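Local coordinates for hypothetical protein SSO2273 (Sulfolobus solfataricus, PDB 2X4H) that probably acts as a metal-dependent, DNA-binding transcription regulator of the DtxR/MntR family and binds zinc ions, at residues Asn26-Ile37 and Lys63-Thr71; Tyr80-Glu89 and Cys103-Pro114. All coordinates share one frame; numbering follows the deposited sequence.

Contact 1: Asn26-Ile37 and Lys63-Thr71. With ZN (zinc ion), chain H.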
loop_
_atom_site.group_PDB
_atom_site.type_symbol
_atom_site.label_atom_id
_atom_site.label_comp_id
_atom_site.label_asym_id
_atom_site.label_seq_id
_atom_site.Cartn_x
_atom_site.Cartn_y
_atom_site.Cartn_z
ATOM N N ASN C 26 12.048 -17.717 -6.302
ATOM C CA ASN C 26 10.931 -18.659 -6.424
ATOM C C ASN C 26 11.120 -19.646 -7.599
ATOM O O ASN C 26 10.866 -20.826 -7.443
ATOM C CB ASN C 26 9.592 -17.948 -6.630
ATOM C CG ASN C 26 9.168 -17.052 -5.467
ATOM O OD1 ASN C 26 8.170 -16.334 -5.602
ATOM N ND2 ASN C 26 9.906 -17.061 -4.345
ATOM N N ASP C 27 11.564 -19.159 -8.757
ATOM C CA ASP C 27 11.870 -20.029 -9.921
ATOM C C ASP C 27 12.867 -21.119 -9.545
ATOM O O ASP C 27 12.836 -22.214 -10.095
ATOM C CB ASP C 27 12.455 -19.231 -11.107
ATOM C CG ASP C 27 11.401 -18.467 -11.896
ATOM O OD1 ASP C 27 10.195 -18.739 -11.732
ATOM O OD2 ASP C 27 11.785 -17.580 -12.684
ATOM N N SER C 28 13.745 -20.790 -8.602
ATOM C CA SER C 28 14.805 -21.677 -8.128
ATOM C C SER C 28 14.349 -22.626 -6.993
ATOM O O SER C 28 15.153 -23.401 -6.493
ATOM C CB SER C 28 15.985 -20.813 -7.638
ATOM O OG SER C 28 17.192 -21.174 -8.272
ATOM N N GLY C 29 13.084 -22.558 -6.580
ATOM C CA GLY C 29 12.551 -23.456 -5.549
ATOM C C GLY C 29 12.649 -22.970 -4.100
ATOM O O GLY C 29 12.484 -23.758 -3.166
ATOM N N GLU C 30 12.901 -21.683 -3.889
ATOM C CA GLU C 30 12.939 -21.131 -2.523
ATOM C C GLU C 30 12.208 -19.789 -2.392
ATOM O O GLU C 30 12.033 -19.082 -3.368
ATOM C CB GLU C 30 14.389 -20.991 -2.036
ATOM C CG GLU C 30 15.350 -20.347 -3.037
ATOM C CD GLU C 30 16.720 -20.041 -2.431
ATOM O OE1 GLU C 30 16.796 -19.224 -1.484
ATOM O OE2 GLU C 30 17.721 -20.608 -2.915
ATOM N N GLY C 31 11.785 -19.454 -1.175
ATOM C CA GLY C 31 11.115 -18.177 -0.901
ATOM C C GLY C 31 12.108 -17.033 -0.880
ATOM O O GLY C 31 13.242 -17.198 -0.443
ATOM N N ALA C 32 11.695 -15.871 -1.368
ATOM C CA ALA C 32 12.562 -14.690 -1.370
ATOM C C ALA C 32 12.561 -14.071 0.025
ATOM O O ALA C 32 11.534 -13.536 0.452
ATOM C CB ALA C 32 12.068 -13.676 -2.383
ATOM N N LYS C 33 13.694 -14.135 0.727
ATOM C CA LYS C 33 13.797 -13.529 2.078
ATOM C C LYS C 33 13.944 -12.003 1.982
ATOM O O LYS C 33 14.578 -11.489 1.054
ATOM C CB LYS C 33 14.955 -14.115 2.888
ATOM C CG LYS C 33 14.958 -15.641 2.949
ATOM C CD LYS C 33 15.806 -16.159 4.099
ATOM C CE LYS C 33 16.324 -17.553 3.801
ATOM N NZ LYS C 33 15.313 -18.352 3.033
ATOM N N ILE C 34 13.374 -11.307 2.968
ATOM C CA ILE C 34 13.353 -9.853 2.989
ATOM C C ILE C 34 14.724 -9.265 2.747
ATOM O O ILE C 34 14.873 -8.357 1.915
ATOM C CB ILE C 34 12.749 -9.317 4.290
ATOM C CG1 ILE C 34 11.272 -9.712 4.353
ATOM C CG2 ILE C 34 12.894 -7.774 4.391
ATOM C CD1 ILE C 34 10.465 -9.233 3.156
ATOM N N ASN C 35 15.738 -9.815 3.394
ATOM C CA ASN C 35 17.090 -9.233 3.291
ATOM C C ASN C 35 17.864 -9.581 2.009
ATOM O O ASN C 35 18.769 -8.845 1.603
ATOM C CB ASN C 35 17.870 -9.576 4.545
ATOM C CG ASN C 35 17.176 -9.053 5.781
ATOM O OD1 ASN C 35 17.194 -7.858 6.050
ATOM N ND2 ASN C 35 16.511 -9.938 6.508
ATOM N N ARG C 36 17.487 -10.669 1.347
ATOM C CA ARG C 36 18.084 -10.990 0.044
ATOM C C ARG C 36 17.532 -10.058 -1.032
ATOM O O ARG C 36 18.286 -9.542 -1.856
ATOM C CB ARG C 36 17.855 -12.462 -0.335
ATOM C CG ARG C 36 18.551 -13.480 0.584
ATOM C CD ARG C 36 20.086 -13.406 0.533
ATOM N NE ARG C 36 20.672 -13.912 -0.712
ATOM C CZ ARG C 36 21.360 -13.198 -1.609
ATOM N NH1 ARG C 36 21.557 -11.895 -1.458
ATOM N NH2 ARG C 36 21.855 -13.812 -2.691
ATOM N N ILE C 37 16.218 -9.834 -0.994
ATOM C CA ILE C 37 15.556 -8.869 -1.871
ATOM C C ILE C 37 16.189 -7.492 -1.712
ATOM O O ILE C 37 16.433 -6.793 -2.698
ATOM C CB ILE C 37 14.064 -8.734 -1.557
ATOM C CG1 ILE C 37 13.332 -10.069 -1.734
ATOM C CG2 ILE C 37 13.435 -7.650 -2.437
ATOM C CD1 ILE C 37 11.870 -10.047 -1.260
ATOM N N LYS C 63 3.544 -13.706 1.769
ATOM C CA LYS C 63 4.681 -13.787 2.658
ATOM C C LYS C 63 4.421 -15.015 3.506
ATOM O O LYS C 63 3.371 -15.107 4.123
ATOM C CB LYS C 63 4.762 -12.521 3.501
ATOM C CG LYS C 63 6.066 -12.310 4.258
ATOM C CD LYS C 63 6.035 -10.927 4.956
ATOM C CE LYS C 63 7.025 -10.788 6.090
ATOM N NZ LYS C 63 8.412 -11.140 5.702
ATOM N N LYS C 64 5.340 -15.977 3.460
ATOM C CA LYS C 64 5.257 -17.223 4.230
ATOM C C LYS C 64 6.479 -17.320 5.152
ATOM O O LYS C 64 7.267 -16.376 5.233
ATOM C CB LYS C 64 5.176 -18.418 3.270
ATOM C CG LYS C 64 3.791 -18.580 2.608
ATOM C CD LYS C 64 3.843 -19.251 1.221
ATOM C CE LYS C 64 2.461 -19.293 0.565
ATOM N NZ LYS C 64 2.427 -20.238 -0.575
ATOM N N GLU C 65 6.636 -18.439 5.852
ATOM C CA GLU C 65 7.766 -18.616 6.768
ATOM C C GLU C 65 9.085 -18.769 6.032
ATOM O O GLU C 65 10.139 -18.451 6.566
ATOM C CB GLU C 65 7.576 -19.866 7.610
ATOM C CG GLU C 65 6.329 -19.881 8.441
ATOM C CD GLU C 65 6.335 -21.016 9.425
ATOM O OE1 GLU C 65 5.524 -20.983 10.375
ATOM O OE2 GLU C 65 7.169 -21.930 9.266
ATOM N N ASP C 66 8.992 -19.310 4.824
ATOM C CA ASP C 66 10.112 -19.553 3.919
ATOM C C ASP C 66 10.648 -18.250 3.323
ATOM O O ASP C 66 11.794 -18.190 2.877
ATOM C CB ASP C 66 9.603 -20.453 2.764
ATOM C CG ASP C 66 10.727 -21.177 2.015
ATOM O OD1 ASP C 66 11.899 -21.108 2.456
ATOM O OD2 ASP C 66 10.430 -21.839 0.991
ATOM N N GLY C 67 9.797 -17.223 3.309
ATOM C CA GLY C 67 10.056 -15.970 2.612
ATOM C C GLY C 67 8.872 -15.579 1.736
ATOM O O GLY C 67 7.738 -16.035 1.925
ATOM N N VAL C 68 9.141 -14.746 0.748
ATOM C CA VAL C 68 8.096 -14.193 -0.098
ATOM C C VAL C 68 7.951 -15.019 -1.384
ATOM O O VAL C 68 8.939 -15.401 -2.004
ATOM C CB VAL C 68 8.406 -12.718 -0.401
ATOM C CG1 VAL C 68 7.234 -12.046 -1.123
ATOM C CG2 VAL C 68 8.761 -11.991 0.905
ATOM N N TRP C 69 6.709 -15.311 -1.752
ATOM C CA TRP C 69 6.408 -16.053 -2.965
ATOM C C TRP C 69 5.454 -15.241 -3.833
ATOM O O TRP C 69 4.502 -14.624 -3.328
ATOM C CB TRP C 69 5.781 -17.427 -2.653
ATOM C CG TRP C 69 6.703 -18.409 -1.992
ATOM C CD1 TRP C 69 6.908 -18.551 -0.656
ATOM C CD2 TRP C 69 7.524 -19.407 -2.628
ATOM N NE1 TRP C 69 7.800 -19.566 -0.417
ATOM C CE2 TRP C 69 8.201 -20.101 -1.608
ATOM C CE3 TRP C 69 7.756 -19.772 -3.956
ATOM C CZ2 TRP C 69 9.099 -21.134 -1.869
ATOM C CZ3 TRP C 69 8.652 -20.800 -4.218
ATOM C CH2 TRP C 69 9.305 -21.472 -3.180
ATOM N N ILE C 70 5.694 -15.260 -5.144
ATOM C CA ILE C 70 4.827 -14.549 -6.085
ATOM C C ILE C 70 3.525 -15.328 -6.314
ATOM O O ILE C 70 3.548 -16.516 -6.508
ATOM C CB ILE C 70 5.567 -14.280 -7.422
ATOM C CG1 ILE C 70 4.771 -13.298 -8.287
ATOM C CG2 ILE C 70 5.837 -15.572 -8.192
ATOM C CD1 ILE C 70 5.544 -12.787 -9.466
ATOM N N THR C 71 2.389 -14.654 -6.255
ATOM C CA THR C 71 1.115 -15.309 -6.525
ATOM C C THR C 71 0.871 -15.428 -8.034
ATOM O O THR C 71 1.562 -14.806 -8.827
ATOM C CB THR C 71 -0.041 -14.512 -5.932
ATOM O OG1 THR C 71 -0.101 -13.222 -6.556
ATOM C CG2 THR C 71 0.135 -14.347 -4.414
HETATM ZN ZN ZN H . 6.349 -22.819 11.338
#

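Contact 2: Tyr80-Glu89 and Cys103-Pro114. With ZN (zinc ion), chain M; ZN (zinc ion), chain N.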
loop_
_atom_site.group_PDB
_atom_site.type_symbol
_atom_site.label_atom_id
_atom_site.label_comp_id
_atom_site.label_asym_id
_atom_site.label_seq_id
_atom_site.Cartn_x
_atom_site.Cartn_y
_atom_site.Cartn_z
ATOM N N TYR C 80 2.048 -8.790 -17.876
ATOM C CA TYR C 80 1.225 -7.744 -18.426
ATOM C C TYR C 80 2.038 -6.441 -18.623
ATOM O O TYR C 80 1.897 -5.770 -19.663
ATOM C CB TYR C 80 -0.046 -7.519 -17.609
ATOM C CG TYR C 80 -0.693 -6.286 -18.088
ATOM C CD1 TYR C 80 -1.263 -6.232 -19.369
ATOM C CD2 TYR C 80 -0.646 -5.118 -17.331
ATOM C CE1 TYR C 80 -1.801 -5.040 -19.861
ATOM C CE2 TYR C 80 -1.193 -3.922 -17.811
ATOM C CZ TYR C 80 -1.772 -3.892 -19.058
ATOM O OH TYR C 80 -2.318 -2.705 -19.478
ATOM N N LEU C 81 2.925 -6.106 -17.687
ATOM C CA LEU C 81 3.802 -4.940 -17.905
ATOM C C LEU C 81 4.837 -5.159 -19.046
ATOM O O LEU C 81 5.187 -4.223 -19.780
ATOM C CB LEU C 81 4.498 -4.534 -16.615
ATOM C CG LEU C 81 5.458 -3.346 -16.625
ATOM C CD1 LEU C 81 4.886 -2.199 -17.426
ATOM C CD2 LEU C 81 5.731 -2.899 -15.175
ATOM N N ILE C 82 5.319 -6.389 -19.186
ATOM C CA ILE C 82 6.291 -6.730 -20.221
ATOM C C ILE C 82 5.634 -6.592 -21.574
ATOM O O ILE C 82 6.195 -5.986 -22.484
ATOM C CB ILE C 82 6.856 -8.148 -20.026
ATOM C CG1 ILE C 82 7.870 -8.161 -18.863
ATOM C CG2 ILE C 82 7.494 -8.662 -21.345
ATOM C CD1 ILE C 82 8.317 -9.549 -18.375
ATOM N N LYS C 83 4.428 -7.136 -21.688
ATOM C CA LYS C 83 3.580 -6.984 -22.863
ATOM C C LYS C 83 3.324 -5.502 -23.145
ATOM O O LYS C 83 3.422 -5.058 -24.276
ATOM C CB LYS C 83 2.257 -7.746 -22.646
ATOM C CG LYS C 83 1.315 -7.772 -23.844
ATOM C CD LYS C 83 0.049 -8.612 -23.661
ATOM C CE LYS C 83 -0.755 -8.602 -24.969
ATOM N NZ LYS C 83 -2.017 -9.411 -24.967
ATOM N N ALA C 84 3.004 -4.720 -22.121
ATOM C CA ALA C 84 2.713 -3.292 -22.326
ATOM C C ALA C 84 3.934 -2.525 -22.839
ATOM O O ALA C 84 3.812 -1.758 -23.784
ATOM C CB ALA C 84 2.151 -2.627 -21.036
ATOM N N HIS C 85 5.091 -2.758 -22.232
ATOM C CA HIS C 85 6.322 -2.085 -22.609
ATOM C C HIS C 85 6.640 -2.372 -24.084
ATOM O O HIS C 85 6.854 -1.457 -24.888
ATOM C CB HIS C 85 7.499 -2.511 -21.684
ATOM C CG HIS C 85 8.839 -2.010 -22.140
ATOM N ND1 HIS C 85 9.226 -0.688 -22.015
ATOM C CD2 HIS C 85 9.846 -2.640 -22.801
ATOM C CE1 HIS C 85 10.430 -0.539 -22.545
ATOM N NE2 HIS C 85 10.815 -1.701 -23.058
ATOM N N ARG C 86 6.593 -3.644 -24.448
ATOM C CA ARG C 86 7.060 -4.101 -25.743
ATOM C C ARG C 86 6.055 -3.850 -26.887
ATOM O O ARG C 86 6.454 -3.517 -28.018
ATOM C CB ARG C 86 7.451 -5.579 -25.607
ATOM C CG ARG C 86 8.690 -5.756 -24.749
ATOM C CD ARG C 86 9.086 -7.203 -24.475
ATOM N NE ARG C 86 10.257 -7.220 -23.602
ATOM C CZ ARG C 86 10.786 -8.291 -23.012
ATOM N NH1 ARG C 86 10.262 -9.496 -23.134
ATOM N NH2 ARG C 86 11.837 -8.136 -22.231
ATOM N N VAL C 87 4.760 -3.980 -26.608
ATOM C CA VAL C 87 3.751 -3.581 -27.578
ATOM C C VAL C 87 3.840 -2.075 -27.875
ATOM O O VAL C 87 3.818 -1.672 -29.037
ATOM C CB VAL C 87 2.342 -3.979 -27.115
ATOM C CG1 VAL C 87 1.275 -3.341 -28.000
ATOM C CG2 VAL C 87 2.214 -5.520 -27.080
ATOM N N ILE C 88 3.958 -1.241 -26.843
ATOM C CA ILE C 88 4.157 0.193 -27.061
ATOM C C ILE C 88 5.421 0.455 -27.886
ATOM O O ILE C 88 5.379 1.238 -28.828
ATOM C CB ILE C 88 4.189 0.983 -25.740
ATOM C CG1 ILE C 88 2.764 1.212 -25.230
ATOM C CG2 ILE C 88 4.830 2.364 -25.947
ATOM C CD1 ILE C 88 2.701 1.555 -23.778
ATOM N N GLU C 89 6.524 -0.227 -27.582
ATOM C CA GLU C 89 7.745 -0.029 -28.348
ATOM C C GLU C 89 7.522 -0.213 -29.839
ATOM O O GLU C 89 8.053 0.548 -30.635
ATOM C CB GLU C 89 8.841 -1.012 -27.953
ATOM C CG GLU C 89 9.449 -0.763 -26.636
ATOM C CD GLU C 89 10.792 -1.455 -26.461
ATOM O OE1 GLU C 89 10.992 -2.589 -26.991
ATOM O OE2 GLU C 89 11.632 -0.864 -25.735
ATOM N N CYS C 103 12.330 2.731 -26.291
ATOM C CA CYS C 103 12.420 1.991 -25.050
ATOM C C CYS C 103 12.285 2.947 -23.851
ATOM O O CYS C 103 11.497 2.703 -22.944
ATOM C CB CYS C 103 13.750 1.221 -24.991
ATOM S SG CYS C 103 13.821 0.000 -23.660
ATOM N N GLU C 104 13.034 4.052 -23.897
ATOM C CA GLU C 104 13.059 5.048 -22.823
ATOM C C GLU C 104 11.704 5.739 -22.671
ATOM O O GLU C 104 11.191 5.880 -21.578
ATOM C CB GLU C 104 14.166 6.080 -23.090
ATOM C CG GLU C 104 15.583 5.500 -23.014
ATOM C CD GLU C 104 16.643 6.323 -23.759
ATOM O OE1 GLU C 104 17.802 5.852 -23.838
ATOM O OE2 GLU C 104 16.334 7.427 -24.276
ATOM N N TYR C 105 11.107 6.132 -23.785
ATOM C CA TYR C 105 9.796 6.762 -23.738
ATOM C C TYR C 105 8.732 5.827 -23.209
ATOM O O TYR C 105 7.893 6.233 -22.416
ATOM C CB TYR C 105 9.353 7.188 -25.125
ATOM C CG TYR C 105 9.926 8.464 -25.696
ATOM C CD1 TYR C 105 10.614 9.390 -24.927
ATOM C CD2 TYR C 105 9.721 8.752 -27.038
ATOM C CE1 TYR C 105 11.097 10.580 -25.498
ATOM C CE2 TYR C 105 10.180 9.911 -27.600
ATOM C CZ TYR C 105 10.869 10.825 -26.838
ATOM O OH TYR C 105 11.317 11.978 -27.457
ATOM N N SER C 106 8.727 4.587 -23.711
ATOM C CA SER C 106 7.741 3.604 -23.266
ATOM C C SER C 106 7.740 3.456 -21.724
ATOM O O SER C 106 6.674 3.373 -21.086
ATOM C CB SER C 106 7.988 2.260 -23.976
ATOM O OG SER C 106 7.041 1.267 -23.577
ATOM N N LYS C 107 8.925 3.467 -21.115
ATOM C CA LYS C 107 9.017 3.278 -19.660
ATOM C C LYS C 107 8.320 4.402 -18.889
ATOM O O LYS C 107 7.844 4.181 -17.780
ATOM C CB LYS C 107 10.470 3.125 -19.178
ATOM C CG LYS C 107 11.082 1.767 -19.495
ATOM C CD LYS C 107 12.495 1.618 -18.913
ATOM C CE LYS C 107 13.102 0.277 -19.307
ATOM N NZ LYS C 107 14.556 0.376 -19.612
ATOM N N GLN C 108 8.205 5.583 -19.487
ATOM C CA GLN C 108 7.528 6.695 -18.815
ATOM C C GLN C 108 6.005 6.559 -18.684
ATOM O O GLN C 108 5.403 7.310 -17.947
ATOM C CB GLN C 108 7.880 8.027 -19.506
ATOM C CG GLN C 108 9.342 8.414 -19.335
ATOM C CD GLN C 108 9.724 9.652 -20.106
ATOM O OE1 GLN C 108 9.041 10.678 -20.037
ATOM N NE2 GLN C 108 10.839 9.571 -20.842
ATOM N N PHE C 109 5.365 5.639 -19.398
ATOM C CA PHE C 109 3.906 5.487 -19.269
ATOM C C PHE C 109 3.336 4.075 -19.483
ATOM O O PHE C 109 2.156 3.849 -19.198
ATOM C CB PHE C 109 3.180 6.479 -20.198
ATOM C CG PHE C 109 3.432 6.256 -21.659
ATOM C CD1 PHE C 109 2.516 5.555 -22.443
ATOM C CD2 PHE C 109 4.571 6.784 -22.271
ATOM C CE1 PHE C 109 2.748 5.342 -23.817
ATOM C CE2 PHE C 109 4.812 6.577 -23.631
ATOM C CZ PHE C 109 3.897 5.853 -24.407
ATOM N N ASP C 110 4.147 3.141 -19.984
ATOM C CA ASP C 110 3.686 1.764 -20.189
ATOM C C ASP C 110 2.910 1.205 -19.015
ATOM O O ASP C 110 1.860 0.635 -19.221
ATOM C CB ASP C 110 4.824 0.806 -20.585
ATOM C CG ASP C 110 6.028 0.869 -19.671
ATOM O OD1 ASP C 110 5.934 1.362 -18.508
ATOM O OD2 ASP C 110 7.106 0.400 -20.120
ATOM N N TYR C 111 3.419 1.400 -17.799
ATOM C CA TYR C 111 2.815 0.867 -16.563
ATOM C C TYR C 111 1.467 1.507 -16.186
ATOM O O TYR C 111 0.774 1.012 -15.315
ATOM C CB TYR C 111 3.798 1.016 -15.377
ATOM C CG TYR C 111 4.070 2.469 -14.970
ATOM C CD1 TYR C 111 3.439 3.025 -13.857
ATOM C CD2 TYR C 111 4.942 3.282 -15.703
ATOM C CE1 TYR C 111 3.659 4.352 -13.488
ATOM C CE2 TYR C 111 5.161 4.610 -15.348
ATOM C CZ TYR C 111 4.521 5.134 -14.230
ATOM O OH TYR C 111 4.727 6.434 -13.856
ATOM N N LEU C 112 1.094 2.607 -16.842
ATOM C CA LEU C 112 -0.194 3.268 -16.575
ATOM C C LEU C 112 -1.305 2.832 -17.542
ATOM O O LEU C 112 -2.467 3.126 -17.301
ATOM C CB LEU C 112 -0.015 4.800 -16.604
ATOM C CG LEU C 112 0.798 5.265 -15.385
ATOM C CD1 LEU C 112 1.568 6.545 -15.649
ATOM C CD2 LEU C 112 -0.077 5.398 -14.109
ATOM N N ILE C 113 -0.963 2.141 -18.629
ATOM C CA ILE C 113 -1.965 1.815 -19.646
ATOM C C ILE C 113 -2.814 0.634 -19.171
ATOM O O ILE C 113 -2.263 -0.381 -18.785
ATOM C CB ILE C 113 -1.334 1.467 -21.031
ATOM C CG1 ILE C 113 -0.427 2.597 -21.546
ATOM C CG2 ILE C 113 -2.409 1.231 -22.067
ATOM C CD1 ILE C 113 -1.107 3.916 -21.663
ATOM N N PRO C 114 -4.155 0.776 -19.179
ATOM C CA PRO C 114 -5.089 -0.324 -18.891
ATOM C C PRO C 114 -5.019 -1.518 -19.862
ATOM O O PRO C 114 -4.695 -1.360 -21.056
ATOM C CB PRO C 114 -6.457 0.335 -19.015
ATOM C CG PRO C 114 -6.212 1.787 -18.763
ATOM C CD PRO C 114 -4.856 2.069 -19.298
HETATM ZN ZN ZN M . 12.483 -1.704 -24.024
HETATM ZN ZN ZN N . 12.362 -3.771 -26.434
HETATM O O HOH W 1 12.528 -3.924 -23.964
#

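Contact 1: Asn26-Ile37 and Lys63-Thr71
With CG turned beside its own backbone N (chi1 -63°), the carboxamide of Asn26 meets Trp69, whose CG also lies beside the backbone N and turns one face of the indole to Gly31 CA. The setting is the winged helix-turn-helix domain of the DtxR/MntR family: the turn between helices 13-27 and 34-41 lies against the wing hairpin, strands 61-64 and 67-70. The amide of Asn26 is fixed at both ends. Its OD1 accepts from Ile70 N at 2.7 Å, while ND2 donates almost straight to Val68 O at 3.0 Å (N-H...O 173°), in the carbonyl plane on a lone pair, and also to Glu30 O. Amide and indole planes lie 21° apart, ND2 above one ring face near its rim. Over that same face comes Gly31 CA, a CH-pi contact 3.9 Å from the centroid of the five-membered ring. Ala32 and Val68 form a single antiparallel bridge, a hydrogen-bonded pair; Val68 O thus takes a backbone and a side-chain donor. Beyond it, Ile34 CD1 packs on Val68 CG2 at 3.9 Å. At the hairpin turn Glu65 reaches a zinc ion shared with Glu15, Glu51 and His54 of the second subunit; Glu65 OE1 lies 2.2 Å from the zinc.

Contact 2: Tyr80-Glu89 and Cys103-Pro114
His85, Glu89 and Cys103 join helices 72-94 and 99-107 through zinc, in the metal-binding and dimerisation domain of the DtxR/MntR family; the axes of 80-89 and 103-107 run at 132°, 9.1 Å apart. Metal coordination comes first: one zinc takes His85 NE2, Glu89 OE2, Cys103 SG and a water. Glu89 OE1 binds a second zinc at 1.9 Å, so its carboxylate and the same water bridge the pair; Cys131 and His133 complete that second site. The apolar contacts are Ile88 CD1 with Phe109 CE1 at 3.8 Å and with Ile113 CG1 at 4.0 Å, and Leu81 CD1 with Tyr111 CB. At the N-terminal end of 80-89, Ile113 O sits at the edge of the Tyr80 ring, modelled too close to OH for the distance to be trusted. Two hydrogen bonds join the segments as well. His85 ND1 donates to Asp110 OD2 at 3.0 Å (N-H...O 143°), near the ring plane and almost along the C-O bond, although ring and carboxylate are 65° apart. Together with zinc on NE2, this second-shell bond holds the rotation of the imidazole, while Arg13 makes a salt bridge with Asp110 OD1. Ser106 OG donates in the carbonyl plane to a lone pair of His85 O at 3.0 Å.

Contact 1 and contact 2 are in series along the chain and share no helix or strand: strand 67-70 of the first is followed, after Thr71, by helix 72-94 of the second. Their centres are 27 Å apart, on opposite sides of the chain's centre. Both are partly buried, but contact 2 is nearer the middle, about 10 Å from the chain's centre against 17 Å, and eight of its 14 touching residues are buried, against five of 14 in contact 1. Amide, backbone and indole groups join turn to hairpin in contact 1, whose zinc lies between subunits; in contact 2 metal ligands from both segments meet within one chain. The third subunit packs against Phe109 and Ile113.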